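Ribonucleoside-diphosphate reductase subunit beta (Streptococcus sanguinis, PDB 4N83) is the metal-binding beta subunit of a class Ib ribonucleotide reductase, here with two manganese ions, and probably serves in making deoxyribonucleotides for DNA synthesis. Local coordinates at residues I35-D40 with S105-T110; L62-T67 with Y129-A134; W220-L225 with K259-L264. All coordinates share one frame; numbering follows the deposited sequence.

Contact 1 of 3, residues I35-D40 with S105-T110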
loop_
_atom_site.group_PDB
_atom_site.type_symbol
_atom_site.label_atom_id
_atom_site.label_comp_id
_atom_site.label_asym_id
_atom_site.label_seq_id
_atom_site.Cartn_x
_atom_site.Cartn_y
_atom_site.Cartn_z
ATOM N N ILE A 35 -9.989 -10.056 -14.745
ATOM C CA ILE A 35 -11.156 -9.745 -15.576
ATOM C C ILE A 35 -10.842 -9.918 -17.068
ATOM O O ILE A 35 -9.858 -9.362 -17.555
ATOM C CB ILE A 35 -11.651 -8.302 -15.317
ATOM C CG1 ILE A 35 -12.162 -8.165 -13.877
ATOM C CG2 ILE A 35 -12.752 -7.917 -16.299
ATOM C CD1 ILE A 35 -12.301 -6.734 -13.402
ATOM N N PRO A 36 -11.680 -10.687 -17.795
ATOM C CA PRO A 36 -11.491 -10.869 -19.237
ATOM C C PRO A 36 -12.088 -9.719 -20.055
ATOM O O PRO A 36 -13.292 -9.692 -20.307
ATOM C CB PRO A 36 -12.228 -12.181 -19.518
ATOM C CG PRO A 36 -13.322 -12.216 -18.507
ATOM C CD PRO A 36 -12.818 -11.482 -17.292
ATOM N N LEU A 37 -11.239 -8.784 -20.471
ATOM C CA LEU A 37 -11.685 -7.594 -21.202
ATOM C C LEU A 37 -11.897 -7.848 -22.699
ATOM O O LEU A 37 -12.581 -7.071 -23.369
ATOM C CB LEU A 37 -10.684 -6.451 -21.003
ATOM C CG LEU A 37 -10.611 -5.905 -19.570
ATOM C CD1 LEU A 37 -9.270 -5.239 -19.301
ATOM C CD2 LEU A 37 -11.757 -4.940 -19.303
ATOM N N SER A 38 -11.313 -8.930 -23.217
ATOM C CA SER A 38 -11.405 -9.264 -24.642
ATOM C C SER A 38 -12.818 -9.661 -25.085
ATOM O O SER A 38 -13.143 -9.574 -26.271
ATOM C CB SER A 38 -10.428 -10.391 -24.990
ATOM O OG SER A 38 -10.771 -11.592 -24.320
ATOM N N ASN A 39 -13.649 -10.092 -24.135
ATOM C CA ASN A 39 -15.040 -10.457 -24.422
ATOM C C ASN A 39 -15.949 -9.248 -24.673
ATOM O O ASN A 39 -17.069 -9.413 -25.157
ATOM C CB ASN A 39 -15.626 -11.301 -23.283
ATOM C CG ASN A 39 -14.844 -12.583 -23.028
ATOM O OD1 ASN A 39 -14.877 -13.125 -21.923
ATOM N ND2 ASN A 39 -14.139 -13.072 -24.044
ATOM N N ASP A 40 -15.472 -8.047 -24.341
ATOM C CA ASP A 40 -16.225 -6.809 -24.576
ATOM C C ASP A 40 -15.848 -6.106 -25.882
ATOM O O ASP A 40 -16.359 -5.023 -26.172
ATOM C CB ASP A 40 -16.040 -5.848 -23.399
ATOM C CG ASP A 40 -16.720 -6.338 -22.140
ATOM O OD1 ASP A 40 -16.892 -7.567 -21.993
ATOM O OD2 ASP A 40 -17.083 -5.495 -21.295
ATOM N N SER A 105 -5.379 1.384 -17.667
ATOM C CA SER A 105 -4.424 1.012 -18.717
ATOM C C SER A 105 -4.762 -0.339 -19.358
ATOM O O SER A 105 -4.533 -0.533 -20.554
ATOM C CB SER A 105 -2.993 0.985 -18.165
ATOM O OG SER A 105 -2.640 2.227 -17.581
ATOM N N SER A 106 -5.304 -1.260 -18.560
ATOM C CA SER A 106 -5.749 -2.566 -19.059
ATOM C C SER A 106 -6.982 -2.446 -19.953
ATOM O O SER A 106 -7.144 -3.219 -20.898
ATOM C CB SER A 106 -6.053 -3.508 -17.894
ATOM O OG SER A 106 -4.907 -3.696 -17.088
ATOM N N ILE A 107 -7.848 -1.481 -19.646
ATOM C CA ILE A 107 -9.020 -1.195 -20.474
ATOM C C ILE A 107 -8.579 -0.657 -21.830
ATOM O O ILE A 107 -9.081 -1.087 -22.868
ATOM C CB ILE A 107 -9.963 -0.167 -19.804
ATOM C CG1 ILE A 107 -10.570 -0.750 -18.522
ATOM C CG2 ILE A 107 -11.072 0.257 -20.763
ATOM C CD1 ILE A 107 -11.214 0.284 -17.623
ATOM N N PHE A 108 -7.633 0.281 -21.810
ATOM C CA PHE A 108 -7.125 0.895 -23.038
ATOM C C PHE A 108 -6.392 -0.115 -23.924
ATOM O O PHE A 108 -6.508 -0.066 -25.150
ATOM C CB PHE A 108 -6.181 2.068 -22.727
ATOM C CG PHE A 108 -6.807 3.176 -21.915
ATOM C CD1 PHE A 108 -8.067 3.674 -22.228
ATOM C CD2 PHE A 108 -6.112 3.747 -20.854
ATOM C CE1 PHE A 108 -8.630 4.698 -21.482
ATOM C CE2 PHE A 108 -6.669 4.771 -20.107
ATOM C CZ PHE A 108 -7.930 5.249 -20.422
ATOM N N SER A 109 -5.643 -1.024 -23.302
ATOM C CA SER A 109 -4.845 -2.007 -24.040
ATOM C C SER A 109 -5.703 -2.931 -24.903
ATOM O O SER A 109 -5.367 -3.190 -26.059
ATOM C CB SER A 109 -4.002 -2.844 -23.077
ATOM O OG SER A 109 -3.084 -2.030 -22.371
ATOM N N THR A 110 -6.806 -3.418 -24.339
ATOM C CA THR A 110 -7.695 -4.338 -25.047
ATOM C C THR A 110 -8.518 -3.607 -26.107
ATOM O O THR A 110 -8.517 -3.995 -27.276
ATOM C CB THR A 110 -8.656 -5.060 -24.078
ATOM O OG1 THR A 110 -7.943 -5.473 -22.906
ATOM C CG2 THR A 110 -9.282 -6.281 -24.746
#

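Contact 2 of 3, residues L62-T67 with Y129-A134. With MN (manganese (II) ion), chain J.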
loop_
_atom_site.group_PDB
_atom_site.type_symbol
_atom_site.label_atom_id
_atom_site.label_comp_id
_atom_site.label_asym_id
_atom_site.label_seq_id
_atom_site.Cartn_x
_atom_site.Cartn_y
_atom_site.Cartn_z
ATOM N N LEU A 62 -10.071 10.282 -15.184
ATOM C CA LEU A 62 -10.079 9.672 -13.856
ATOM C C LEU A 62 -8.714 9.072 -13.516
ATOM O O LEU A 62 -8.302 9.083 -12.354
ATOM C CB LEU A 62 -11.155 8.586 -13.773
ATOM C CG LEU A 62 -12.605 9.031 -13.986
ATOM C CD1 LEU A 62 -13.496 7.814 -14.189
ATOM C CD2 LEU A 62 -13.100 9.881 -12.824
ATOM N N THR A 63 -8.023 8.550 -14.530
ATOM C CA THR A 63 -6.669 8.011 -14.366
ATOM C C THR A 63 -5.727 9.045 -13.751
ATOM O O THR A 63 -4.851 8.701 -12.957
ATOM C CB THR A 63 -6.073 7.551 -15.716
ATOM O OG1 THR A 63 -7.040 6.781 -16.440
ATOM C CG2 THR A 63 -4.816 6.711 -15.501
ATOM N N LEU A 64 -5.912 10.307 -14.128
ATOM C CA LEU A 64 -5.132 11.414 -13.576
ATOM C C LEU A 64 -5.351 11.553 -12.069
ATOM O O LEU A 64 -4.413 11.842 -11.324
ATOM C CB LEU A 64 -5.510 12.726 -14.276
ATOM C CG LEU A 64 -4.631 13.948 -14.002
ATOM C CD1 LEU A 64 -3.284 13.814 -14.699
ATOM C CD2 LEU A 64 -5.337 15.217 -14.450
ATOM N N LEU A 65 -6.589 11.339 -11.631
ATOM C CA LEU A 65 -6.966 11.527 -10.230
ATOM C C LEU A 65 -6.710 10.296 -9.352
ATOM O O LEU A 65 -6.545 10.433 -8.140
ATOM C CB LEU A 65 -8.433 11.941 -10.135
ATOM C CG LEU A 65 -8.806 13.218 -10.896
ATOM C CD1 LEU A 65 -10.317 13.373 -10.968
ATOM C CD2 LEU A 65 -8.165 14.442 -10.257
ATOM N N ASP A 66 -6.692 9.106 -9.950
ATOM C CA ASP A 66 -6.256 7.898 -9.232
ATOM C C ASP A 66 -4.729 7.856 -9.113
ATOM O O ASP A 66 -4.194 7.225 -8.199
ATOM C CB ASP A 66 -6.780 6.618 -9.905
ATOM C CG ASP A 66 -8.120 6.162 -9.339
ATOM O OD1 ASP A 66 -8.225 5.981 -8.107
ATOM O OD2 ASP A 66 -9.067 5.965 -10.129
ATOM N N THR A 67 -4.037 8.517 -10.042
ATOM C CA THR A 67 -2.589 8.715 -9.948
ATOM C C THR A 67 -2.277 9.747 -8.866
ATOM O O THR A 67 -1.335 9.581 -8.091
ATOM C CB THR A 67 -1.991 9.208 -11.283
ATOM O OG1 THR A 67 -2.430 8.359 -12.350
ATOM C CG2 THR A 67 -0.465 9.205 -11.231
ATOM N N TYR A 129 -9.427 21.817 -17.587
ATOM C CA TYR A 129 -10.251 21.532 -16.411
ATOM C C TYR A 129 -9.548 20.603 -15.425
ATOM O O TYR A 129 -9.430 20.924 -14.243
ATOM C CB TYR A 129 -11.586 20.910 -16.827
ATOM C CG TYR A 129 -12.389 21.757 -17.788
ATOM C CD1 TYR A 129 -13.109 22.861 -17.339
ATOM C CD2 TYR A 129 -12.432 21.453 -19.147
ATOM C CE1 TYR A 129 -13.847 23.640 -18.216
ATOM C CE2 TYR A 129 -13.167 22.225 -20.031
ATOM C CZ TYR A 129 -13.872 23.315 -19.561
ATOM O OH TYR A 129 -14.605 24.084 -20.436
ATOM N N LEU A 130 -9.087 19.456 -15.920
ATOM C CA LEU A 130 -8.494 18.413 -15.073
ATOM C C LEU A 130 -7.228 18.883 -14.357
ATOM O O LEU A 130 -7.038 18.596 -13.174
ATOM C CB LEU A 130 -8.171 17.162 -15.899
ATOM C CG LEU A 130 -9.333 16.450 -16.599
ATOM C CD1 LEU A 130 -8.805 15.432 -17.598
ATOM C CD2 LEU A 130 -10.255 15.787 -15.587
ATOM N N GLN A 131 -6.365 19.595 -15.082
ATOM C CA GLN A 131 -5.120 20.123 -14.515
ATOM C C GLN A 131 -5.387 21.154 -13.421
ATOM O O GLN A 131 -4.692 21.176 -12.405
ATOM C CB GLN A 131 -4.244 20.748 -15.607
ATOM C CG GLN A 131 -3.661 19.745 -16.591
ATOM C CD GLN A 131 -2.626 18.830 -15.958
ATOM O OE1 GLN A 131 -1.854 19.252 -15.096
ATOM N NE2 GLN A 131 -2.603 17.573 -16.386
ATOM N N LYS A 132 -6.390 22.003 -13.634
ATOM C CA LYS A 132 -6.790 22.991 -12.633
ATOM C C LYS A 132 -7.517 22.295 -11.480
ATOM O O LYS A 132 -7.331 22.651 -10.316
ATOM C CB LYS A 132 -7.677 24.073 -13.267
ATOM C CG LYS A 132 -7.575 25.447 -12.616
ATOM C CD LYS A 132 -8.501 25.595 -11.420
ATOM C CE LYS A 132 -8.397 26.981 -10.802
ATOM N NZ LYS A 132 -7.103 27.196 -10.096
ATOM N N LYS A 133 -8.332 21.295 -11.814
ATOM C CA LYS A 133 -9.049 20.494 -10.818
ATOM C C LYS A 133 -8.083 19.761 -9.888
ATOM O O LYS A 133 -8.278 19.746 -8.672
ATOM C CB LYS A 133 -9.977 19.493 -11.517
ATOM C CG LYS A 133 -10.847 18.667 -10.581
ATOM C CD LYS A 133 -12.021 18.031 -11.318
ATOM C CE LYS A 133 -11.562 17.035 -12.372
ATOM N NZ LYS A 133 -12.698 16.274 -12.963
ATOM N N ALA A 134 -7.043 19.163 -10.465
ATOM C CA ALA A 134 -6.008 18.480 -9.687
ATOM C C ALA A 134 -5.136 19.462 -8.897
ATOM O O ALA A 134 -4.641 19.127 -7.819
ATOM C CB ALA A 134 -5.142 17.622 -10.599
HETATM MN MN MN J . -9.458 5.801 -6.389
#

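Contact 3 of 3, residues W220-L225 with K259-L264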
loop_
_atom_site.group_PDB
_atom_site.type_symbol
_atom_site.label_atom_id
_atom_site.label_comp_id
_atom_site.label_asym_id
_atom_site.label_seq_id
_atom_site.Cartn_x
_atom_site.Cartn_y
_atom_site.Cartn_z
ATOM N N TRP A 220 -15.249 27.007 4.767
ATOM C CA TRP A 220 -14.208 26.599 3.818
ATOM C C TRP A 220 -14.614 25.341 3.040
ATOM O O TRP A 220 -14.149 25.117 1.921
ATOM C CB TRP A 220 -12.882 26.361 4.552
ATOM C CG TRP A 220 -11.698 26.195 3.639
ATOM C CD1 TRP A 220 -10.895 27.184 3.147
ATOM C CD2 TRP A 220 -11.185 24.965 3.113
ATOM N NE1 TRP A 220 -9.916 26.647 2.346
ATOM C CE2 TRP A 220 -10.071 25.287 2.308
ATOM C CE3 TRP A 220 -11.560 23.622 3.244
ATOM C CZ2 TRP A 220 -9.327 24.313 1.637
ATOM C CZ3 TRP A 220 -10.821 22.654 2.576
ATOM C CH2 TRP A 220 -9.717 23.007 1.781
ATOM N N MET A 221 -15.483 24.531 3.640
ATOM C CA MET A 221 -15.957 23.291 3.030
ATOM C C MET A 221 -16.879 23.552 1.838
ATOM O O MET A 221 -16.619 23.073 0.732
ATOM C CB MET A 221 -16.681 22.443 4.082
ATOM C CG MET A 221 -17.160 21.087 3.596
ATOM S SD MET A 221 -17.558 19.978 4.961
ATOM C CE MET A 221 -18.422 18.682 4.079
ATOM N N TYR A 222 -17.950 24.307 2.068
ATOM C CA TYR A 222 -18.921 24.608 1.011
ATOM C C TYR A 222 -18.350 25.541 -0.061
ATOM O O TYR A 222 -18.738 25.452 -1.225
ATOM C CB TYR A 222 -20.216 25.184 1.597
ATOM C CG TYR A 222 -21.044 24.159 2.347
ATOM C CD1 TYR A 222 -21.737 23.161 1.664
ATOM C CD2 TYR A 222 -21.137 24.186 3.736
ATOM C CE1 TYR A 222 -22.495 22.221 2.344
ATOM C CE2 TYR A 222 -21.892 23.251 4.426
ATOM C CZ TYR A 222 -22.570 22.272 3.726
ATOM O OH TYR A 222 -23.320 21.342 4.409
ATOM N N ASP A 223 -17.431 26.424 0.329
ATOM C CA ASP A 223 -16.691 27.250 -0.635
ATOM C C ASP A 223 -15.914 26.375 -1.619
ATOM O O ASP A 223 -15.885 26.656 -2.818
ATOM C CB ASP A 223 -15.722 28.205 0.079
ATOM C CG ASP A 223 -16.410 29.444 0.629
ATOM O OD1 ASP A 223 -15.716 30.463 0.828
ATOM O OD2 ASP A 223 -17.638 29.405 0.864
ATOM N N LEU A 224 -15.288 25.321 -1.102
ATOM C CA LEU A 224 -14.575 24.352 -1.932
ATOM C C LEU A 224 -15.553 23.476 -2.721
ATOM O O LEU A 224 -15.243 23.038 -3.830
ATOM C CB LEU A 224 -13.667 23.471 -1.067
ATOM C CG LEU A 224 -12.623 22.622 -1.800
ATOM C CD1 LEU A 224 -11.500 23.491 -2.346
ATOM C CD2 LEU A 224 -12.062 21.549 -0.879
ATOM N N LEU A 225 -16.726 23.223 -2.144
ATOM C CA LEU A 225 -17.753 22.406 -2.793
ATOM C C LEU A 225 -18.283 23.085 -4.056
ATOM O O LEU A 225 -18.298 22.480 -5.129
ATOM C CB LEU A 225 -18.906 22.114 -1.818
ATOM C CG LEU A 225 -19.776 20.879 -2.101
ATOM C CD1 LEU A 225 -20.562 20.481 -0.859
ATOM C CD2 LEU A 225 -20.723 21.095 -3.276
ATOM N N LYS A 259 -23.675 12.401 -0.668
ATOM C CA LYS A 259 -23.015 11.245 -0.057
ATOM C C LYS A 259 -21.638 11.618 0.490
ATOM O O LYS A 259 -21.232 11.126 1.544
ATOM C CB LYS A 259 -22.893 10.097 -1.063
ATOM C CG LYS A 259 -24.230 9.485 -1.449
ATOM C CD LYS A 259 -24.062 8.292 -2.374
ATOM C CE LYS A 259 -25.398 7.619 -2.644
ATOM N NZ LYS A 259 -25.298 6.555 -3.681
ATOM N N ALA A 260 -20.928 12.485 -0.230
ATOM C CA ALA A 260 -19.657 13.035 0.246
ATOM C C ALA A 260 -19.875 13.863 1.513
ATOM O O ALA A 260 -19.067 13.818 2.442
ATOM C CB ALA A 260 -19.009 13.885 -0.836
ATOM N N LEU A 261 -20.972 14.619 1.534
ATOM C CA LEU A 261 -21.391 15.357 2.726
ATOM C C LEU A 261 -21.766 14.405 3.861
ATOM O O LEU A 261 -21.378 14.617 5.010
ATOM C CB LEU A 261 -22.584 16.270 2.406
ATOM C CG LEU A 261 -22.271 17.561 1.643
ATOM C CD1 LEU A 261 -23.478 18.039 0.845
ATOM C CD2 LEU A 261 -21.796 18.644 2.601
ATOM N N MET A 262 -22.515 13.356 3.525
ATOM C CA MET A 262 -23.006 12.403 4.520
ATOM C C MET A 262 -21.879 11.602 5.172
ATOM O O MET A 262 -21.958 11.273 6.356
ATOM C CB MET A 262 -24.028 11.453 3.888
ATOM C CG MET A 262 -24.767 10.582 4.893
ATOM S SD MET A 262 -26.423 10.124 4.348
ATOM C CE MET A 262 -27.282 11.691 4.500
ATOM N N ASN A 263 -20.838 11.291 4.401
ATOM C CA ASN A 263 -19.658 10.616 4.944
ATOM C C ASN A 263 -18.889 11.512 5.912
ATOM O O ASN A 263 -18.414 11.045 6.947
ATOM C CB ASN A 263 -18.724 10.152 3.821
ATOM C CG ASN A 263 -19.313 9.028 2.985
ATOM O OD1 ASN A 263 -19.053 8.939 1.787
ATOM N ND2 ASN A 263 -20.103 8.163 3.612
ATOM N N LEU A 264 -18.780 12.796 5.578
ATOM C CA LEU A 264 -18.077 13.767 6.426
ATOM C C LEU A 264 -18.913 14.235 7.625
ATOM O O LEU A 264 -18.440 15.034 8.434
ATOM C CB LEU A 264 -17.624 14.971 5.592
ATOM C CG LEU A 264 -16.496 14.687 4.592
ATOM C CD1 LEU A 264 -16.452 15.736 3.490
ATOM C CD2 LEU A 264 -15.151 14.603 5.298
#

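Contact 1 of 3, residues I35-D40 with S105-T110
Ser106 is the first residue of helix segment 105-110 to meet the loop, and its partner is Leu37, whose CD1 methyl lies 3.3 Å from the Ser106 backbone O and 3.9 Å from the Ser106 CB. The small serine side chain lets this methyl lie over CB and the carbonyl, while its OG hydrogen-bonds Asp32 OD1, earlier in the same loop. One residue on, Ile107 sets off away from the loop, yet its CG1 still comes within 4.4 Å of the other leucine methyl, Leu37 CD2. Its side chain also packs on Phe59 of helix 49-78 and Ile183 of helix 178-206. Thr110, one turn after Ser106, completes the seat. Its OG1 donates to Ser106 O at 3.1 Å, with a C=O···donor angle of 169°, and the same OG1 stands 3.5 Å from Leu37 CB. The torsion that sets OG1 anti to the carbonyl carbon (chi1 -43°) leaves CG2 anti to the backbone N, and this methyl reaches out to the loop, 3.7 Å from Ser38 CA. A β-branched residue suits the position: both branches touch the loop, the hydroxyl while bonded within its own helix and the methyl against Ser38. Ser106 and Thr110 thus face Leu37, and Ile107 grazes it from the flank. Between 35-40 and 105-110 the chemistry is van der Waals packing round one buried leucine, which implies that the directed polar tie from this loop to the helix comes from Asp32, through Ser106 OG.

Contact 2 of 3, residues L62-T67 with Y129-A134
In the helical bundle that houses the dimanganese site, Leu64 and Leu65 of helix 49-78 pack against helix 128-143. The segment axes approach to 10.6 Å at only 21°, so the two segments run nearly parallel; leucines fill the interface, and the small Ala134 allows a closer approach beside Leu65. Leu64 holds CG anti to its backbone N (chi1 -170°), and its CD2 comes to 3.7 Å from Leu130 CB. That same methyl lies 4.1 Å from Gln131 NE2, where the two side chains cross at about a right angle. The amide's polar work is done with the second subunit, since Gln131 OE1 and NE2 bond to Tyr4 N and Tyr5 O of that chain. Leu65 uses both branches: CD1 meets Lys133 CE at 4.1 Å and CD2 faces Ala134 CB at 4.4 Å. Lysine suits this buried place because its methylenes pack on the leucine while its ammonium group makes a cation-pi contact with Tyr235. Next to Leu65 in sequence, Asp66 points elsewhere and binds manganese through OD1 at 2.1 Å; its OD2 is hydrogen-bonded to Tyr104, the predicted active-site tyrosine. Glu97, Glu157 and Glu191 bind the same ion. Leucines toward a neighbouring helix and a metal-binding carboxylate on a different face are consistent with the ferritin-like fold of ribonucleotide reductase small subunits.

Contact 3 of 3, residues W220-L225 with K259-L264
Leu225 N donates to Met221 O at 2.9 Å, a helical i to i+4 bond; that one-turn spacing puts both side chains on one face of helix 211-240, towards Leu261. The segment axes are 12.9 Å apart and run nearly antiparallel at 159°, a wide spacing filled by long side chains. Met221 has CG anti to the backbone N (chi1 -177°) and stays extended, carrying CE to 3.6 Å from Leu264 CD1 and 3.7 Å from Leu261 CD2. An unbranched, flexible thioether fits this slot between two leucines. Leu261 CD2 is the shared point of the contact. Besides Met221 it meets Tyr222, with OH 3.6 Å and CE1 3.7 Å away, approaching the ring obliquely, and Leu225, whose CD1 is 4.1 Å off. Tyrosine suits the margin, being long enough to bring its ring end to the leucine from a partly exposed position. Gln266 and Leu269 of the following loop pack on Leu261. Leu225 touches Phe155 and Leu264 touches Val154, both of helix 148-160, and Leu264 also rests on Phe202 of helix 178-206. On another side of helix 211-240, Leu224 packs on Ile136 and Ile140 of helix 128-143.

In the fold
Contact 1 and contact 2 interlock along the chain, their segments alternating, whereas contact 3 comes later, after both have closed. Contacts 1 and 2 have centres about 22 Å apart and touch where Phe108 packs on Thr63, joining the consecutive helices 84-111 and 49-78; both also reach the second subunit. Contact 3, whose segments meet no other chain, lies about 19 Å from contact 2 and about 35 Å from contact 1, centre to centre, on the opposite side of the chain's centre from contact 1. Together they sample one all-helical domain: a peripheral loop, the metal-bearing interior and the later helices, with contact 2 alone supplying a manganese ligand.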